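Local coordinates for protein N-acetylmuramoyl-L-alanine amidase amiD (PDB 3D2Y) that hydrolyses, with one catalytic zinc ion, the amide bond between N-acetylmuramoyl residues and L-amino acids in certain cell-wall glycopeptides, at residues Q223-R235 and N240-L254. Sequence-based numbering, arbitrary orientation. Where two conformers were deposited one is given.
Sequences QRRVIMAFQMHFR and NGEADAETQAIAEAL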
# COMPACT_ATOMS: atom_id res chain seq x y z
N GLN A 223 5.05 -19.17 -1.73
CA GLN A 223 6.17 -18.54 -1.01
C GLN A 223 6.83 -17.54 -1.94
O GLN A 223 7.24 -16.47 -1.51
CB GLN A 223 7.19 -19.60 -0.53
CG GLN A 223 6.72 -20.52 0.61
CD GLN A 223 7.72 -21.63 0.96
OE1 GLN A 223 8.89 -21.57 0.60
NE2 GLN A 223 7.24 -22.66 1.66
N ARG A 224 6.90 -17.89 -3.24
CA ARG A 224 7.38 -16.99 -4.31
C ARG A 224 6.51 -15.72 -4.46
O ARG A 224 7.04 -14.63 -4.59
CB ARG A 224 7.51 -17.71 -5.66
CG ARG A 224 8.76 -18.55 -5.81
CD ARG A 224 9.06 -18.89 -7.28
NE ARG A 224 8.01 -19.70 -7.90
CZ ARG A 224 7.90 -21.02 -7.79
NH1 ARG A 224 8.75 -21.73 -7.06
NH2 ARG A 224 6.90 -21.64 -8.41
N ARG A 225 5.19 -15.86 -4.44
CA ARG A 225 4.32 -14.71 -4.56
C ARG A 225 4.55 -13.73 -3.40
O ARG A 225 4.56 -12.51 -3.62
CB ARG A 225 2.84 -15.14 -4.67
CG ARG A 225 2.47 -15.76 -6.04
CD ARG A 225 1.56 -14.88 -6.93
NE ARG A 225 1.56 -13.45 -6.56
CZ ARG A 225 0.74 -12.50 -7.03
NH1 ARG A 225 -0.22 -12.77 -7.91
NH2 ARG A 225 0.87 -11.26 -6.56
N VAL A 226 4.78 -14.23 -2.19
CA VAL A 226 5.01 -13.31 -1.06
C VAL A 226 6.32 -12.53 -1.31
O VAL A 226 6.36 -11.31 -1.15
CB VAL A 226 5.03 -14.04 0.28
CG1 VAL A 226 5.40 -13.08 1.41
CG2 VAL A 226 3.67 -14.65 0.56
N ILE A 227 7.36 -13.23 -1.74
CA ILE A 227 8.68 -12.62 -1.82
C ILE A 227 8.65 -11.66 -3.00
O ILE A 227 9.18 -10.54 -2.93
CB ILE A 227 9.79 -13.69 -1.98
CG1 ILE A 227 10.01 -14.44 -0.63
CG2 ILE A 227 11.09 -13.02 -2.36
CD1 ILE A 227 10.74 -15.84 -0.71
N MET A 228 7.98 -12.08 -4.05
CA MET A 228 7.78 -11.26 -5.24
C MET A 228 7.05 -9.94 -4.90
O MET A 228 7.48 -8.86 -5.34
CB MET A 228 7.00 -12.07 -6.27
CG MET A 228 6.79 -11.41 -7.61
SD MET A 228 5.75 -12.42 -8.72
CE MET A 228 6.11 -14.12 -8.25
N ALA A 229 5.95 -10.03 -4.15
CA ALA A 229 5.21 -8.84 -3.70
C ALA A 229 6.15 -7.82 -2.97
O ALA A 229 6.11 -6.61 -3.23
CB ALA A 229 4.04 -9.25 -2.81
N PHE A 230 7.02 -8.34 -2.12
CA PHE A 230 7.94 -7.53 -1.33
C PHE A 230 8.97 -6.84 -2.27
O PHE A 230 9.28 -5.62 -2.13
CB PHE A 230 8.64 -8.42 -0.29
CG PHE A 230 9.69 -7.71 0.50
CD1 PHE A 230 9.34 -6.76 1.45
CD2 PHE A 230 11.06 -8.03 0.32
CE1 PHE A 230 10.33 -6.09 2.19
CE2 PHE A 230 12.06 -7.37 1.05
CZ PHE A 230 11.68 -6.39 1.99
N GLN A 231 9.45 -7.62 -3.23
CA GLN A 231 10.46 -7.14 -4.19
C GLN A 231 9.87 -6.10 -5.13
O GLN A 231 10.54 -5.09 -5.44
CB GLN A 231 11.09 -8.29 -4.98
CG GLN A 231 11.94 -9.23 -4.09
CD GLN A 231 12.32 -10.54 -4.78
OE1 GLN A 231 11.56 -11.06 -5.59
NE2 GLN A 231 13.46 -11.10 -4.40
N MET A 232 8.66 -6.33 -5.61
CA MET A 232 7.96 -5.34 -6.44
C MET A 232 7.88 -3.97 -5.77
O MET A 232 8.00 -2.96 -6.45
CB MET A 232 6.56 -5.79 -6.88
CG MET A 232 6.55 -6.90 -7.90
SD MET A 232 4.91 -7.18 -8.57
CE MET A 232 4.06 -7.99 -7.23
N HIS A 233 7.77 -3.96 -4.44
CA HIS A 233 7.70 -2.72 -3.66
C HIS A 233 9.13 -2.18 -3.34
O HIS A 233 9.42 -0.99 -3.52
CB HIS A 233 6.86 -2.99 -2.39
CG HIS A 233 6.51 -1.78 -1.57
ND1 HIS A 233 5.38 -1.71 -0.79
CD2 HIS A 233 7.18 -0.61 -1.37
CE1 HIS A 233 5.35 -0.55 -0.15
NE2 HIS A 233 6.44 0.12 -0.48
N PHE A 234 10.02 -3.06 -2.88
CA PHE A 234 11.24 -2.65 -2.21
C PHE A 234 12.53 -3.05 -2.91
O PHE A 234 13.60 -2.57 -2.53
CB PHE A 234 11.28 -3.15 -0.75
CG PHE A 234 10.23 -2.56 0.13
CD1 PHE A 234 10.39 -1.26 0.64
CD2 PHE A 234 9.10 -3.31 0.50
CE1 PHE A 234 9.45 -0.70 1.47
CE2 PHE A 234 8.12 -2.72 1.33
CZ PHE A 234 8.32 -1.42 1.84
N ARG A 235 12.44 -3.88 -3.97
CA ARG A 235 13.64 -4.28 -4.74
C ARG A 235 13.21 -4.61 -6.17
O ARG A 235 13.29 -5.75 -6.62
CB ARG A 235 14.37 -5.46 -4.08
CG ARG A 235 15.90 -5.52 -4.36
CD ARG A 235 16.26 -6.06 -5.75
NE ARG A 235 15.74 -7.41 -5.94
CZ ARG A 235 16.40 -8.53 -5.63
NH1 ARG A 235 15.83 -9.70 -5.83
NH2 ARG A 235 17.63 -8.48 -5.14
N ASN A 240 11.60 -11.85 -9.01
CA ASN A 240 11.32 -13.25 -9.35
C ASN A 240 10.89 -14.13 -8.17
O ASN A 240 10.51 -15.27 -8.37
CB ASN A 240 12.49 -13.89 -10.12
CG ASN A 240 13.73 -14.09 -9.26
OD1 ASN A 240 13.81 -13.61 -8.12
ND2 ASN A 240 14.70 -14.85 -9.80
N GLY A 241 10.95 -13.59 -6.95
CA GLY A 241 10.40 -14.27 -5.80
C GLY A 241 11.33 -15.27 -5.16
O GLY A 241 10.88 -16.10 -4.38
N GLU A 242 12.61 -15.20 -5.55
CA GLU A 242 13.73 -15.98 -4.96
C GLU A 242 14.46 -15.21 -3.85
O GLU A 242 14.84 -14.04 -4.00
CB GLU A 242 14.72 -16.39 -6.05
CG GLU A 242 14.11 -17.27 -7.14
CD GLU A 242 13.68 -18.66 -6.65
OE1 GLU A 242 12.90 -19.32 -7.36
OE2 GLU A 242 14.14 -19.12 -5.57
N ALA A 243 14.67 -15.89 -2.74
CA ALA A 243 15.28 -15.27 -1.59
C ALA A 243 16.76 -15.04 -1.85
O ALA A 243 17.50 -16.00 -2.12
CB ALA A 243 15.09 -16.15 -0.38
N ASP A 244 17.18 -13.78 -1.77
CA ASP A 244 18.62 -13.48 -1.89
C ASP A 244 19.06 -12.52 -0.79
O ASP A 244 18.25 -12.09 0.03
CB ASP A 244 19.01 -12.99 -3.31
CG ASP A 244 18.31 -11.69 -3.73
OD1 ASP A 244 17.70 -10.97 -2.91
OD2 ASP A 244 18.38 -11.37 -4.95
N ALA A 245 20.34 -12.19 -0.78
CA ALA A 245 20.96 -11.44 0.31
C ALA A 245 20.46 -10.00 0.32
O ALA A 245 20.25 -9.43 1.40
CB ALA A 245 22.47 -11.48 0.22
N GLU A 246 20.28 -9.41 -0.86
CA GLU A 246 19.79 -8.03 -0.96
C GLU A 246 18.36 -7.89 -0.42
O GLU A 246 18.06 -6.97 0.39
CB GLU A 246 19.86 -7.52 -2.41
CG GLU A 246 19.33 -6.10 -2.56
CD GLU A 246 19.49 -5.55 -3.97
OE1 GLU A 246 19.54 -4.32 -4.12
OE2 GLU A 246 19.58 -6.35 -4.92
N THR A 247 17.48 -8.80 -0.86
CA THR A 247 16.11 -8.88 -0.38
C THR A 247 16.03 -9.01 1.17
O THR A 247 15.30 -8.25 1.83
CB THR A 247 15.31 -10.03 -1.05
OG1 THR A 247 15.34 -9.87 -2.47
CG2 THR A 247 13.87 -9.98 -0.65
N GLN A 248 16.78 -9.97 1.72
CA GLN A 248 16.89 -10.14 3.14
C GLN A 248 17.39 -8.86 3.86
O GLN A 248 16.83 -8.47 4.88
CB GLN A 248 17.81 -11.32 3.47
CG GLN A 248 18.01 -11.50 4.96
CD GLN A 248 18.98 -12.60 5.34
OE1 GLN A 248 20.06 -12.73 4.76
NE2 GLN A 248 18.60 -13.38 6.35
N ALA A 249 18.45 -8.23 3.34
CA ALA A 249 19.04 -7.04 3.97
C ALA A 249 18.05 -5.87 4.01
O ALA A 249 17.99 -5.13 5.00
CB ALA A 249 20.30 -6.61 3.25
N ILE A 250 17.26 -5.75 2.96
CA ILE A 250 16.22 -4.72 2.87
C ILE A 250 15.17 -4.95 3.95
O ILE A 250 14.81 -4.00 4.69
CB ILE A 250 15.63 -4.67 1.44
CG1 ILE A 250 16.70 -4.06 0.49
CG2 ILE A 250 14.31 -3.88 1.40
CD1 ILE A 250 16.34 -4.21 -1.01
N ALA A 251 14.71 -6.20 4.05
CA ALA A 251 13.74 -6.62 5.06
C ALA A 251 14.29 -6.34 6.45
O ALA A 251 13.56 -5.81 7.29
CB ALA A 251 13.42 -8.12 4.92
N GLU A 252 15.56 -6.69 6.68
CA GLU A 252 16.23 -6.45 7.96
C GLU A 252 16.34 -4.98 8.32
O GLU A 252 16.11 -4.61 9.49
CB GLU A 252 17.61 -7.13 7.99
CG GLU A 252 17.53 -8.67 8.11
CD GLU A 252 18.89 -9.38 8.07
OE1 GLU A 252 19.68 -9.13 7.13
OE2 GLU A 252 19.17 -10.18 9.00
N ALA A 253 16.68 -4.16 7.32
CA ALA A 253 16.76 -2.70 7.49
C ALA A 253 15.37 -2.04 7.68
O ALA A 253 15.22 -1.14 8.54
CB ALA A 253 17.50 -2.05 6.36
N LEU A 254 14.37 -2.45 6.91
CA LEU A 254 12.97 -2.08 7.22
C LEU A 254 12.48 -2.40 8.64
O LEU A 254 11.91 -1.54 9.32
CB LEU A 254 11.99 -2.70 6.20
CG LEU A 254 12.08 -2.06 4.82
CD1 LEU A 254 11.43 -3.02 3.84
CD2 LEU A 254 11.46 -0.65 4.77
O HOH W 1 15.69 -12.79 -6.37
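F230 and Q231 on helix 223-234, with R235 just beyond its end, join it to helix 245-254 and the loop before it, a buried packing of two successive helices within the C-terminal helical part of the chain. The axes cross at 73°, and F230 is a knob among T247, I250, A251 and L254; with CG anti to its backbone N (chi1 175°), its flat ring slides in edge-first, CE2 lying 3.4 Å from T247 O. L254 lays CD1 over the centre of the F234 face, 3.7 Å from the centroid, a CH-pi contact, while H233 covers the other face. Q231 suits its place because one amide serves both loop and helix: OE1 takes G241 N on an in-plane lone pair at 2.9 Å, and NE2 gives a nearly straight bond (174°) to T247 OG1 and a longer one to E242 O. G241 has positive phi, and any CB would collide with R224 O. R235 suits a salt-bridge network, its guanidinium offering in-plane N-H groups to two carboxylates: NH1 and NH2 grip D244 OD2 end-on, and NH2 bonds E246 OE2 at 2.9 Å. A methionine here would probably leave E246 and D244 without this cationic partner, D244 OD2 keeping its bond from H195. D244 also N-caps the second helix, OD1 accepting from T247 N and OG1, its buried charge probably balanced in part by R235.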